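Local coordinates for protein sulfide-quinone reductase (Aquifex aeolicus, PDB 3HYV) that oxidises hydrogen sulfide with an FAD cofactor, passing the electrons to a quinone and building up a polysulfide product that is typically released as cyclooctasulfur, at residues A164-Y169 with I348-E353; I185-Y190 with I306-P311; C280-T285 with P336-P341; R342-C347 with L411-I416. All coordinates share one frame; numbering follows the deposited sequence.

Interaction 1: residues A164-Y169 with I348-E353; sequences ALMLHY and IADFGE
Tyr169 lays one face of its ring against the turn that follows strand 345-350. From the backbone outward, its CB passes 3.8 Å from Phe351 O, and CD2 comes within 4.2 Å of Gly352 CA. CE1 then meets Glu353 CB at 3.7 Å, and OH ends 4.1 Å from that same carbon. Gly352 CA stands about 4.1 Å above the ring plane, near the rim, with Glu353 N over the same face. With CG anti to the backbone N (chi1 177°), the ring is carried off the helix and over this turn. The backbone angles of Gly352 (120°, -77°) by themselves call for glycine, and a CB here would run into Tyr169 CG.

Helix 158-173 is the crossover between the adjacent parallel strands 146-150 and 182-186, a beta-alpha-beta unit. Leu167 faces those strands, whereas Met166 and Tyr169 meet residues 350-353. Met166 runs extended beyond CG, and its terminal CE lies 3.3 Å from Asp350 O and 3.6 Å from Asp350 CB, the two side chains crossing at about a right angle. The Asp350 carboxylate has its polar partner elsewhere, OD2 being hydrogen-bonded to His47 NE2. Leu165 and Phe351 lie side by side and point the same way, CB of the leucine 3.6 Å from CD1 of the ring, which also has Ala349 O over the centre of one face.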
# COMPACT_ATOMS: atom_id res chain seq x y z
N ALA A 164 -5.77 -5.23 -21.51
CA ALA A 164 -4.74 -6.02 -20.82
C ALA A 164 -5.33 -7.15 -19.95
O ALA A 164 -4.87 -8.29 -20.03
CB ALA A 164 -3.83 -5.12 -19.98
N LEU A 165 -6.34 -6.82 -19.14
CA LEU A 165 -6.98 -7.81 -18.26
C LEU A 165 -7.87 -8.81 -19.00
O LEU A 165 -7.97 -9.99 -18.61
CB LEU A 165 -7.78 -7.12 -17.16
CG LEU A 165 -7.17 -6.72 -15.80
CD1 LEU A 165 -6.05 -7.64 -15.32
CD2 LEU A 165 -6.73 -5.25 -15.77
N MET A 166 -8.53 -8.35 -20.07
CA MET A 166 -9.34 -9.24 -20.92
C MET A 166 -8.46 -10.26 -21.62
O MET A 166 -8.83 -11.43 -21.73
CB MET A 166 -10.15 -8.47 -21.96
CG MET A 166 -11.40 -7.79 -21.42
SD MET A 166 -12.20 -6.86 -22.74
CE MET A 166 -13.31 -5.82 -21.83
N LEU A 167 -7.29 -9.81 -22.10
CA LEU A 167 -6.32 -10.68 -22.75
C LEU A 167 -5.74 -11.71 -21.78
O LEU A 167 -5.58 -12.87 -22.15
CB LEU A 167 -5.21 -9.88 -23.44
CG LEU A 167 -4.10 -10.64 -24.19
CD1 LEU A 167 -4.67 -11.57 -25.30
CD2 LEU A 167 -3.05 -9.69 -24.75
N HIS A 168 -5.44 -11.29 -20.55
CA HIS A 168 -4.94 -12.21 -19.51
C HIS A 168 -5.95 -13.34 -19.26
O HIS A 168 -5.57 -14.50 -19.18
CB HIS A 168 -4.61 -11.45 -18.21
CG HIS A 168 -4.61 -12.31 -16.98
ND1 HIS A 168 -3.52 -13.07 -16.60
CD2 HIS A 168 -5.57 -12.53 -16.05
CE1 HIS A 168 -3.81 -13.72 -15.49
NE2 HIS A 168 -5.05 -13.41 -15.13
N TYR A 169 -7.22 -12.97 -19.14
CA TYR A 169 -8.34 -13.90 -18.99
C TYR A 169 -8.45 -14.89 -20.16
O TYR A 169 -8.57 -16.09 -19.94
CB TYR A 169 -9.65 -13.10 -18.84
CG TYR A 169 -10.89 -13.95 -18.75
CD1 TYR A 169 -11.29 -14.52 -17.54
CD2 TYR A 169 -11.69 -14.19 -19.87
CE1 TYR A 169 -12.44 -15.30 -17.45
CE2 TYR A 169 -12.85 -14.97 -19.79
CZ TYR A 169 -13.21 -15.52 -18.58
OH TYR A 169 -14.34 -16.30 -18.49
N ILE A 348 -17.11 1.58 -15.83
CA ILE A 348 -16.85 0.18 -15.53
C ILE A 348 -15.75 -0.37 -16.44
O ILE A 348 -15.88 -0.33 -17.67
CB ILE A 348 -18.14 -0.68 -15.62
CG1 ILE A 348 -19.16 -0.17 -14.59
CG2 ILE A 348 -17.83 -2.15 -15.37
CD1 ILE A 348 -20.60 -0.41 -14.98
N ALA A 349 -14.67 -0.84 -15.83
CA ALA A 349 -13.60 -1.51 -16.56
C ALA A 349 -13.81 -3.03 -16.50
O ALA A 349 -13.62 -3.64 -15.46
CB ALA A 349 -12.23 -1.13 -16.02
N ASP A 350 -14.21 -3.60 -17.63
CA ASP A 350 -14.50 -5.03 -17.73
C ASP A 350 -13.19 -5.82 -17.87
O ASP A 350 -12.37 -5.51 -18.73
CB ASP A 350 -15.42 -5.27 -18.94
CG ASP A 350 -16.09 -6.64 -18.92
OD1 ASP A 350 -16.10 -7.34 -17.88
OD2 ASP A 350 -16.63 -7.01 -19.98
N PHE A 351 -12.99 -6.82 -17.01
CA PHE A 351 -11.75 -7.61 -17.01
C PHE A 351 -11.96 -9.04 -17.51
O PHE A 351 -11.06 -9.88 -17.38
CB PHE A 351 -11.13 -7.68 -15.60
CG PHE A 351 -10.92 -6.35 -14.94
CD1 PHE A 351 -10.47 -5.24 -15.66
CD2 PHE A 351 -11.16 -6.20 -13.58
CE1 PHE A 351 -10.27 -4.01 -15.03
CE2 PHE A 351 -10.98 -4.97 -12.95
CZ PHE A 351 -10.52 -3.88 -13.67
N GLY A 352 -13.14 -9.33 -18.06
CA GLY A 352 -13.48 -10.68 -18.51
C GLY A 352 -14.69 -11.29 -17.81
O GLY A 352 -15.78 -11.34 -18.37
N GLU A 353 -14.49 -11.75 -16.58
CA GLU A 353 -15.53 -12.38 -15.78
C GLU A 353 -15.86 -11.53 -14.55
O GLU A 353 -16.83 -11.79 -13.83
CB GLU A 353 -15.07 -13.77 -15.33
CG GLU A 353 -16.20 -14.75 -15.06
CD GLU A 353 -15.82 -15.85 -14.09
OE1 GLU A 353 -14.61 -16.18 -13.97
OE2 GLU A 353 -16.75 -16.39 -13.42

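Interaction 2: residues I185-Y190 with I306-P311; sequences ITSEPY and IPTGVP
Ser187 sets its CB against Ile306 CG2 at 3.5 Å, the closest approach between two side chains here. Ile306 CB also lies 3.5 Å from Ser187 O, so the root of the isoleucine covers both the methylene and the carbonyl of the serine, while its CG1 branch leads away. Thr308 sits farther off, its OG1 3.9 Å from Ser187 OG, and at that separation the hydroxyls only adjoin. Chi1 of 48° places Ser187 OG between the backbone N and the carbonyl carbon, and it hydrogen-bonds to Ile151 O, beyond the end of strand 146-150.

A water lies between the two backbones. It accepts from Ile306 N at 2.9 Å and sits 2.7 Å from Ser187 O, to which it can donate, though it has other acceptors in reach. Near the end of strand 182-186, Thr186 forms an ST turn: its OG1 takes the N-H of Glu188 (3.2 Å, 158°) and donates to Glu188 OE2 at 2.7 Å, using the anti lone pair of that oxygen. Tyr161 OH is a second partner of OE2, and Phe194 N is bonded to OE1, so the buried carboxylate is gripped from several directions. Between strand 182-186 and the loop before helix 314-332 the direct contacts are van der Waals in kind; any polar link is indirect, through the water between one carbonyl and one amide.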
# COMPACT_ATOMS: atom_id res chain seq x y z
N ILE A 185 2.84 -0.39 -19.95
CA ILE A 185 3.67 0.82 -20.00
C ILE A 185 2.82 2.08 -20.23
O ILE A 185 2.09 2.18 -21.22
CB ILE A 185 4.81 0.74 -21.09
CG1 ILE A 185 5.68 -0.51 -20.88
CG2 ILE A 185 5.66 2.02 -21.07
CD1 ILE A 185 6.82 -0.68 -21.90
N THR A 186 2.92 3.05 -19.32
CA THR A 186 2.00 4.20 -19.37
C THR A 186 2.65 5.56 -19.09
O THR A 186 3.63 5.63 -18.33
CB THR A 186 0.77 3.98 -18.44
OG1 THR A 186 -0.14 5.08 -18.57
CG2 THR A 186 1.20 3.80 -16.97
N SER A 187 2.11 6.61 -19.71
CA SER A 187 2.50 8.00 -19.46
C SER A 187 1.97 8.59 -18.14
O SER A 187 2.46 9.62 -17.67
CB SER A 187 2.11 8.90 -20.64
OG SER A 187 0.77 8.68 -21.06
N GLU A 188 0.96 7.94 -17.54
CA GLU A 188 0.48 8.25 -16.19
C GLU A 188 1.61 8.19 -15.17
O GLU A 188 2.47 7.31 -15.28
CB GLU A 188 -0.55 7.21 -15.73
CG GLU A 188 -1.87 7.19 -16.45
CD GLU A 188 -2.58 5.86 -16.23
OE1 GLU A 188 -3.59 5.82 -15.49
OE2 GLU A 188 -2.10 4.85 -16.79
N PRO A 189 1.60 9.08 -14.15
CA PRO A 189 2.67 9.06 -13.14
C PRO A 189 2.59 7.84 -12.21
O PRO A 189 3.58 7.50 -11.54
CB PRO A 189 2.43 10.35 -12.35
CG PRO A 189 0.98 10.63 -12.50
CD PRO A 189 0.62 10.16 -13.89
N TYR A 190 1.42 7.22 -12.15
CA TYR A 190 1.23 5.97 -11.40
C TYR A 190 0.03 5.25 -11.99
O TYR A 190 -0.77 5.85 -12.71
CB TYR A 190 1.04 6.23 -9.89
CG TYR A 190 -0.02 7.25 -9.57
CD1 TYR A 190 -1.37 6.89 -9.56
CD2 TYR A 190 0.31 8.58 -9.30
CE1 TYR A 190 -2.36 7.83 -9.28
CE2 TYR A 190 -0.68 9.53 -9.02
CZ TYR A 190 -2.00 9.15 -9.01
OH TYR A 190 -2.99 10.06 -8.73
N ILE A 306 5.15 13.31 -17.58
CA ILE A 306 4.88 12.96 -18.98
C ILE A 306 3.46 13.47 -19.28
O ILE A 306 2.53 13.12 -18.55
CB ILE A 306 4.95 11.43 -19.25
CG1 ILE A 306 6.23 10.80 -18.63
CG2 ILE A 306 4.83 11.13 -20.75
CD1 ILE A 306 7.56 11.34 -19.18
N PRO A 307 3.30 14.31 -20.33
CA PRO A 307 1.99 14.92 -20.62
C PRO A 307 0.84 13.93 -20.81
O PRO A 307 0.98 12.91 -21.47
CB PRO A 307 2.25 15.71 -21.91
CG PRO A 307 3.69 16.01 -21.87
CD PRO A 307 4.33 14.78 -21.27
N THR A 308 -0.30 14.29 -20.22
CA THR A 308 -1.51 13.48 -20.16
C THR A 308 -2.72 14.44 -20.30
O THR A 308 -2.60 15.62 -19.98
CB THR A 308 -1.55 12.70 -18.82
OG1 THR A 308 -0.65 11.59 -18.89
CG2 THR A 308 -2.93 12.15 -18.52
N GLY A 309 -3.85 13.93 -20.79
CA GLY A 309 -5.06 14.74 -20.97
C GLY A 309 -6.30 14.17 -20.28
O GLY A 309 -6.24 13.06 -19.73
N VAL A 310 -7.41 14.90 -20.33
CA VAL A 310 -8.66 14.52 -19.64
C VAL A 310 -9.59 13.63 -20.48
O VAL A 310 -9.89 13.96 -21.63
CB VAL A 310 -9.45 15.77 -19.07
CG1 VAL A 310 -9.96 16.68 -20.17
CG2 VAL A 310 -10.63 15.34 -18.18
N PRO A 311 -10.04 12.49 -19.92
CA PRO A 311 -11.08 11.68 -20.59
C PRO A 311 -12.46 12.37 -20.71
O PRO A 311 -12.87 13.12 -19.82
CB PRO A 311 -11.19 10.43 -19.70
CG PRO A 311 -10.65 10.86 -18.35
CD PRO A 311 -9.57 11.87 -18.66
O HOH W 1 3.62 11.39 -16.02

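Interaction 3: residues C280-T285 with P336-P341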
# COMPACT_ATOMS: atom_id res chain seq x y z
N CYS A 280 -20.94 26.44 -20.75
CA CYS A 280 -22.24 26.03 -21.29
C CYS A 280 -22.11 25.23 -22.59
O CYS A 280 -23.10 24.93 -23.27
CB CYS A 280 -23.14 27.27 -21.49
SG CYS A 280 -23.64 28.02 -19.90
N PHE A 281 -20.86 24.86 -22.90
CA PHE A 281 -20.48 24.12 -24.12
C PHE A 281 -20.91 24.83 -25.41
O PHE A 281 -21.20 24.20 -26.44
CB PHE A 281 -20.84 22.62 -24.01
CG PHE A 281 -19.86 21.84 -23.16
CD1 PHE A 281 -19.83 21.99 -21.78
CD2 PHE A 281 -18.90 21.03 -23.75
CE1 PHE A 281 -18.89 21.32 -20.99
CE2 PHE A 281 -17.96 20.34 -22.98
CZ PHE A 281 -17.95 20.48 -21.61
N GLN A 282 -20.91 26.16 -25.32
CA GLN A 282 -21.19 27.09 -26.42
C GLN A 282 -19.89 27.82 -26.80
O GLN A 282 -19.06 28.13 -25.94
CB GLN A 282 -22.25 28.09 -25.93
CG GLN A 282 -22.57 29.29 -26.83
CD GLN A 282 -23.36 30.37 -26.08
OE1 GLN A 282 -23.06 30.68 -24.93
NE2 GLN A 282 -24.37 30.94 -26.74
N ASN A 283 -19.69 28.08 -28.10
CA ASN A 283 -18.54 28.89 -28.55
C ASN A 283 -18.67 30.35 -28.08
O ASN A 283 -19.75 30.95 -28.19
CB ASN A 283 -18.35 28.80 -30.07
CG ASN A 283 -17.05 29.47 -30.54
OD1 ASN A 283 -15.95 28.91 -30.40
ND2 ASN A 283 -17.17 30.67 -31.09
N PRO A 284 -17.57 30.92 -27.54
CA PRO A 284 -17.55 32.30 -27.06
C PRO A 284 -17.80 33.42 -28.09
O PRO A 284 -18.40 34.44 -27.75
CB PRO A 284 -16.15 32.44 -26.44
CG PRO A 284 -15.71 31.00 -26.14
CD PRO A 284 -16.28 30.24 -27.29
N THR A 285 -17.34 33.26 -29.33
CA THR A 285 -17.51 34.34 -30.32
C THR A 285 -18.67 34.13 -31.31
O THR A 285 -19.32 35.10 -31.71
CB THR A 285 -16.15 34.82 -30.99
OG1 THR A 285 -16.07 34.43 -32.37
CG2 THR A 285 -14.93 34.31 -30.25
N PRO A 336 -34.03 33.02 -21.20
CA PRO A 336 -32.64 33.35 -20.86
C PRO A 336 -31.92 32.33 -19.96
O PRO A 336 -30.73 32.50 -19.66
CB PRO A 336 -32.76 34.69 -20.13
CG PRO A 336 -34.12 34.66 -19.53
CD PRO A 336 -34.99 33.90 -20.49
N ASP A 337 -32.64 31.30 -19.51
CA ASP A 337 -32.04 30.19 -18.76
C ASP A 337 -31.00 29.46 -19.60
O ASP A 337 -31.24 29.15 -20.77
CB ASP A 337 -33.11 29.20 -18.29
CG ASP A 337 -33.87 29.68 -17.06
OD1 ASP A 337 -33.45 30.66 -16.41
OD2 ASP A 337 -34.91 29.05 -16.74
N LYS A 338 -29.85 29.18 -18.99
CA LYS A 338 -28.80 28.39 -19.62
C LYS A 338 -28.21 27.37 -18.64
O LYS A 338 -28.27 27.57 -17.42
CB LYS A 338 -27.71 29.29 -20.22
CG LYS A 338 -28.18 30.07 -21.44
CD LYS A 338 -27.14 31.06 -21.94
CE LYS A 338 -26.27 30.44 -23.04
NZ LYS A 338 -25.24 31.42 -23.52
N TYR A 339 -27.67 26.29 -19.18
CA TYR A 339 -27.26 25.12 -18.39
C TYR A 339 -25.83 24.67 -18.65
O TYR A 339 -25.36 24.65 -19.79
CB TYR A 339 -28.20 23.93 -18.68
CG TYR A 339 -29.65 24.19 -18.36
CD1 TYR A 339 -30.17 23.89 -17.10
CD2 TYR A 339 -30.51 24.72 -19.32
CE1 TYR A 339 -31.50 24.12 -16.80
CE2 TYR A 339 -31.84 24.96 -19.03
CZ TYR A 339 -32.33 24.66 -17.77
OH TYR A 339 -33.64 24.88 -17.47
N ALA A 340 -25.16 24.28 -17.57
CA ALA A 340 -23.88 23.61 -17.62
C ALA A 340 -24.05 22.13 -17.21
O ALA A 340 -24.81 21.82 -16.28
CB ALA A 340 -22.90 24.30 -16.70
N PRO A 341 -23.34 21.21 -17.91
CA PRO A 341 -23.34 19.81 -17.48
C PRO A 341 -22.60 19.63 -16.16
O PRO A 341 -21.65 20.36 -15.89
CB PRO A 341 -22.58 19.10 -18.60
CG PRO A 341 -21.71 20.17 -19.20
CD PRO A 341 -22.54 21.42 -19.12
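This is a mostly buried contact in which the loop 280-285 lies beside strand 339-341 and the residue before it, meeting them through a polar pair, an apolar pair and Cys280 against the strand's backbone. The polar pair is Lys338 NZ donating to Gln282 OE1 at 2.7 Å. The lysine reaches the amide through a bend at chi3 (93°), crossing the glutamine at about a right angle. Its NZ approaches the oxygen at a C=O...N angle of 111° and lies 30° out of the carbonyl plane. Gln282 NE2 is bonded to Lys287 O; this helps to fix the amide's rotation, with OE1 turned to the lysine.

Strand 339-341 pairs with strand 416-418 in a two-stranded antiparallel sheet, and Cys280 is joined by a disulfide to Cys422, a few residues past that second strand. The loop is therefore tied covalently to the chain that follows the sheet. Cys280 itself meets the backbone of strand 339-341: its CA is 3.7 Å from Tyr339 O, and its SG is 3.8 Å from the same oxygen. The next residue, Phe281, has a positive phi and sends its ring toward the other end of the strand. There CE1 lies 3.5 Å from Pro341 CG and CD1 3.8 Å from Pro341 CD, an oblique approach by the proline. Met320 of helix 314-332 also touches this ring.

Interaction 4: residues R342-C347 with L411-I416; sequences RLSAIC and LKVHPI
Arg342 meets residues 411-416 with its N-H, CB and CG, while its charged end turns away to partners elsewhere. The N-H forms a nearly straight hydrogen bond to Pro415 O, 2.9 Å long with an angle of 169°, and CB lies 3.3 Å from His414 O. CG stands anti to the backbone N, 3.7 Å from His414 O, and the chain then bends at chi2 (76°). The guanidinium goes on to a salt bridge with Asp361 through NE and a cation-pi contact with Tyr178 of the second subunit, which puts this end of the contact at a trimer interface.

Farther along, Ser344 OG sits 3.3 Å from Val413 CG2, a methyl against a hydroxyl whose polar bond is made elsewhere. Ile346 and Leu411 reach toward each other tip to tip, with Ile346 CG1 3.8 Å from Leu411 CD1; the still shorter approach of their end carbons is doubtful in the model. Leu407 and Phe359 also touch Ile346, which is a quinone-binding residue, and Cys347, assigned as a persulfide-carrying active-site cysteine, comes next on the strand. The chemistry thus changes along the contact, from a backbone hydrogen bond at Arg342 to apolar side chains at the quinone-binding end, consistent with the hydrophobic character of that substrate.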
# COMPACT_ATOMS: atom_id res chain seq x y z
N ARG A 342 -23.06 18.69 -15.34
CA ARG A 342 -22.39 18.36 -14.09
C ARG A 342 -21.01 17.73 -14.34
O ARG A 342 -20.07 17.96 -13.59
CB ARG A 342 -23.28 17.41 -13.27
CG ARG A 342 -22.65 16.85 -12.00
CD ARG A 342 -22.60 17.88 -10.89
NE ARG A 342 -22.05 17.30 -9.67
CZ ARG A 342 -21.91 17.96 -8.51
NH1 ARG A 342 -22.28 19.23 -8.41
NH2 ARG A 342 -21.40 17.33 -7.46
N LEU A 343 -20.92 16.94 -15.42
CA LEU A 343 -19.69 16.22 -15.81
C LEU A 343 -19.22 15.21 -14.76
O LEU A 343 -18.04 15.17 -14.39
CB LEU A 343 -18.57 17.20 -16.22
CG LEU A 343 -18.86 18.15 -17.40
CD1 LEU A 343 -17.74 19.19 -17.58
CD2 LEU A 343 -19.13 17.40 -18.72
N SER A 344 -20.15 14.39 -14.28
CA SER A 344 -19.82 13.26 -13.42
C SER A 344 -19.70 12.01 -14.28
O SER A 344 -20.13 12.00 -15.43
CB SER A 344 -20.86 13.08 -12.31
OG SER A 344 -22.18 12.94 -12.83
N ALA A 345 -19.08 10.96 -13.73
CA ALA A 345 -18.83 9.75 -14.50
C ALA A 345 -18.99 8.47 -13.68
O ALA A 345 -18.46 8.36 -12.57
CB ALA A 345 -17.44 9.79 -15.11
N ILE A 346 -19.74 7.53 -14.25
CA ILE A 346 -19.82 6.16 -13.78
C ILE A 346 -19.10 5.33 -14.83
O ILE A 346 -19.59 5.19 -15.94
CB ILE A 346 -21.29 5.68 -13.68
CG1 ILE A 346 -22.02 6.43 -12.57
CG2 ILE A 346 -21.38 4.16 -13.44
CD1 ILE A 346 -23.53 6.27 -12.61
N CYS A 347 -17.92 4.81 -14.48
CA CYS A 347 -17.13 3.97 -15.42
C CYS A 347 -16.93 2.54 -14.92
O CYS A 347 -16.63 2.32 -13.74
CB CYS A 347 -15.77 4.60 -15.71
SG CYS A 347 -15.85 6.29 -16.30
N LEU A 411 -27.26 7.21 -6.65
CA LEU A 411 -25.95 7.87 -6.53
C LEU A 411 -26.01 9.38 -6.28
O LEU A 411 -24.97 10.04 -6.24
CB LEU A 411 -25.10 7.60 -7.76
CG LEU A 411 -24.78 6.15 -8.12
CD1 LEU A 411 -24.29 6.11 -9.52
CD2 LEU A 411 -23.76 5.55 -7.16
N LYS A 412 -27.23 9.90 -6.12
CA LYS A 412 -27.48 11.32 -5.86
C LYS A 412 -27.01 12.28 -6.97
O LYS A 412 -26.70 13.45 -6.70
CB LYS A 412 -26.93 11.75 -4.48
CG LYS A 412 -27.28 10.81 -3.32
CD LYS A 412 -26.53 11.19 -2.04
CE LYS A 412 -26.46 10.04 -1.02
NZ LYS A 412 -25.57 8.89 -1.45
N VAL A 413 -26.97 11.81 -8.22
CA VAL A 413 -26.53 12.66 -9.33
C VAL A 413 -27.66 13.48 -9.99
O VAL A 413 -28.79 13.01 -10.15
CB VAL A 413 -25.68 11.87 -10.41
CG1 VAL A 413 -26.41 10.65 -10.94
CG2 VAL A 413 -25.26 12.77 -11.57
N HIS A 414 -27.33 14.73 -10.31
CA HIS A 414 -28.17 15.58 -11.15
C HIS A 414 -27.38 15.89 -12.42
O HIS A 414 -26.25 16.36 -12.35
CB HIS A 414 -28.56 16.88 -10.43
CG HIS A 414 -29.25 16.67 -9.12
ND1 HIS A 414 -30.61 16.47 -9.02
CD2 HIS A 414 -28.78 16.65 -7.85
CE1 HIS A 414 -30.95 16.33 -7.75
NE2 HIS A 414 -29.85 16.43 -7.02
N PRO A 415 -27.96 15.59 -13.61
CA PRO A 415 -27.16 15.73 -14.84
C PRO A 415 -26.71 17.15 -15.25
O PRO A 415 -25.60 17.30 -15.75
CB PRO A 415 -28.07 15.12 -15.92
CG PRO A 415 -29.45 15.24 -15.37
CD PRO A 415 -29.33 15.11 -13.89
N ILE A 416 -27.57 18.16 -15.07
CA ILE A 416 -27.25 19.55 -15.47
C ILE A 416 -27.57 20.57 -14.38
O ILE A 416 -28.43 20.34 -13.52
CB ILE A 416 -27.97 19.96 -16.79
CG1 ILE A 416 -29.50 19.79 -16.67
CG2 ILE A 416 -27.39 19.19 -17.98
CD1 ILE A 416 -30.28 20.28 -17.87

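In the fold
Interactions 1 and 4 both use strand 345-350, at its two ends, with centres 25 Å apart: the first packs its end and the turn after it on helix 158-173, the second joins its approach to the loop after helix 401-411. Interactions 3 and 4 touch, through Tyr339 and Ile416 among others, around the two-stranded sheet 339-341/416-418. Interaction 2 touches none of the others. Interactions 1, 2 and 3 are mostly buried, and 4 is partly so, with one residue reaching a second subunit. Direct hydrogen bonds join the segments in 3, between side chains, and in 4, between backbones; interaction 2 has a water between backbones, and interaction 1 relies on van der Waals packing.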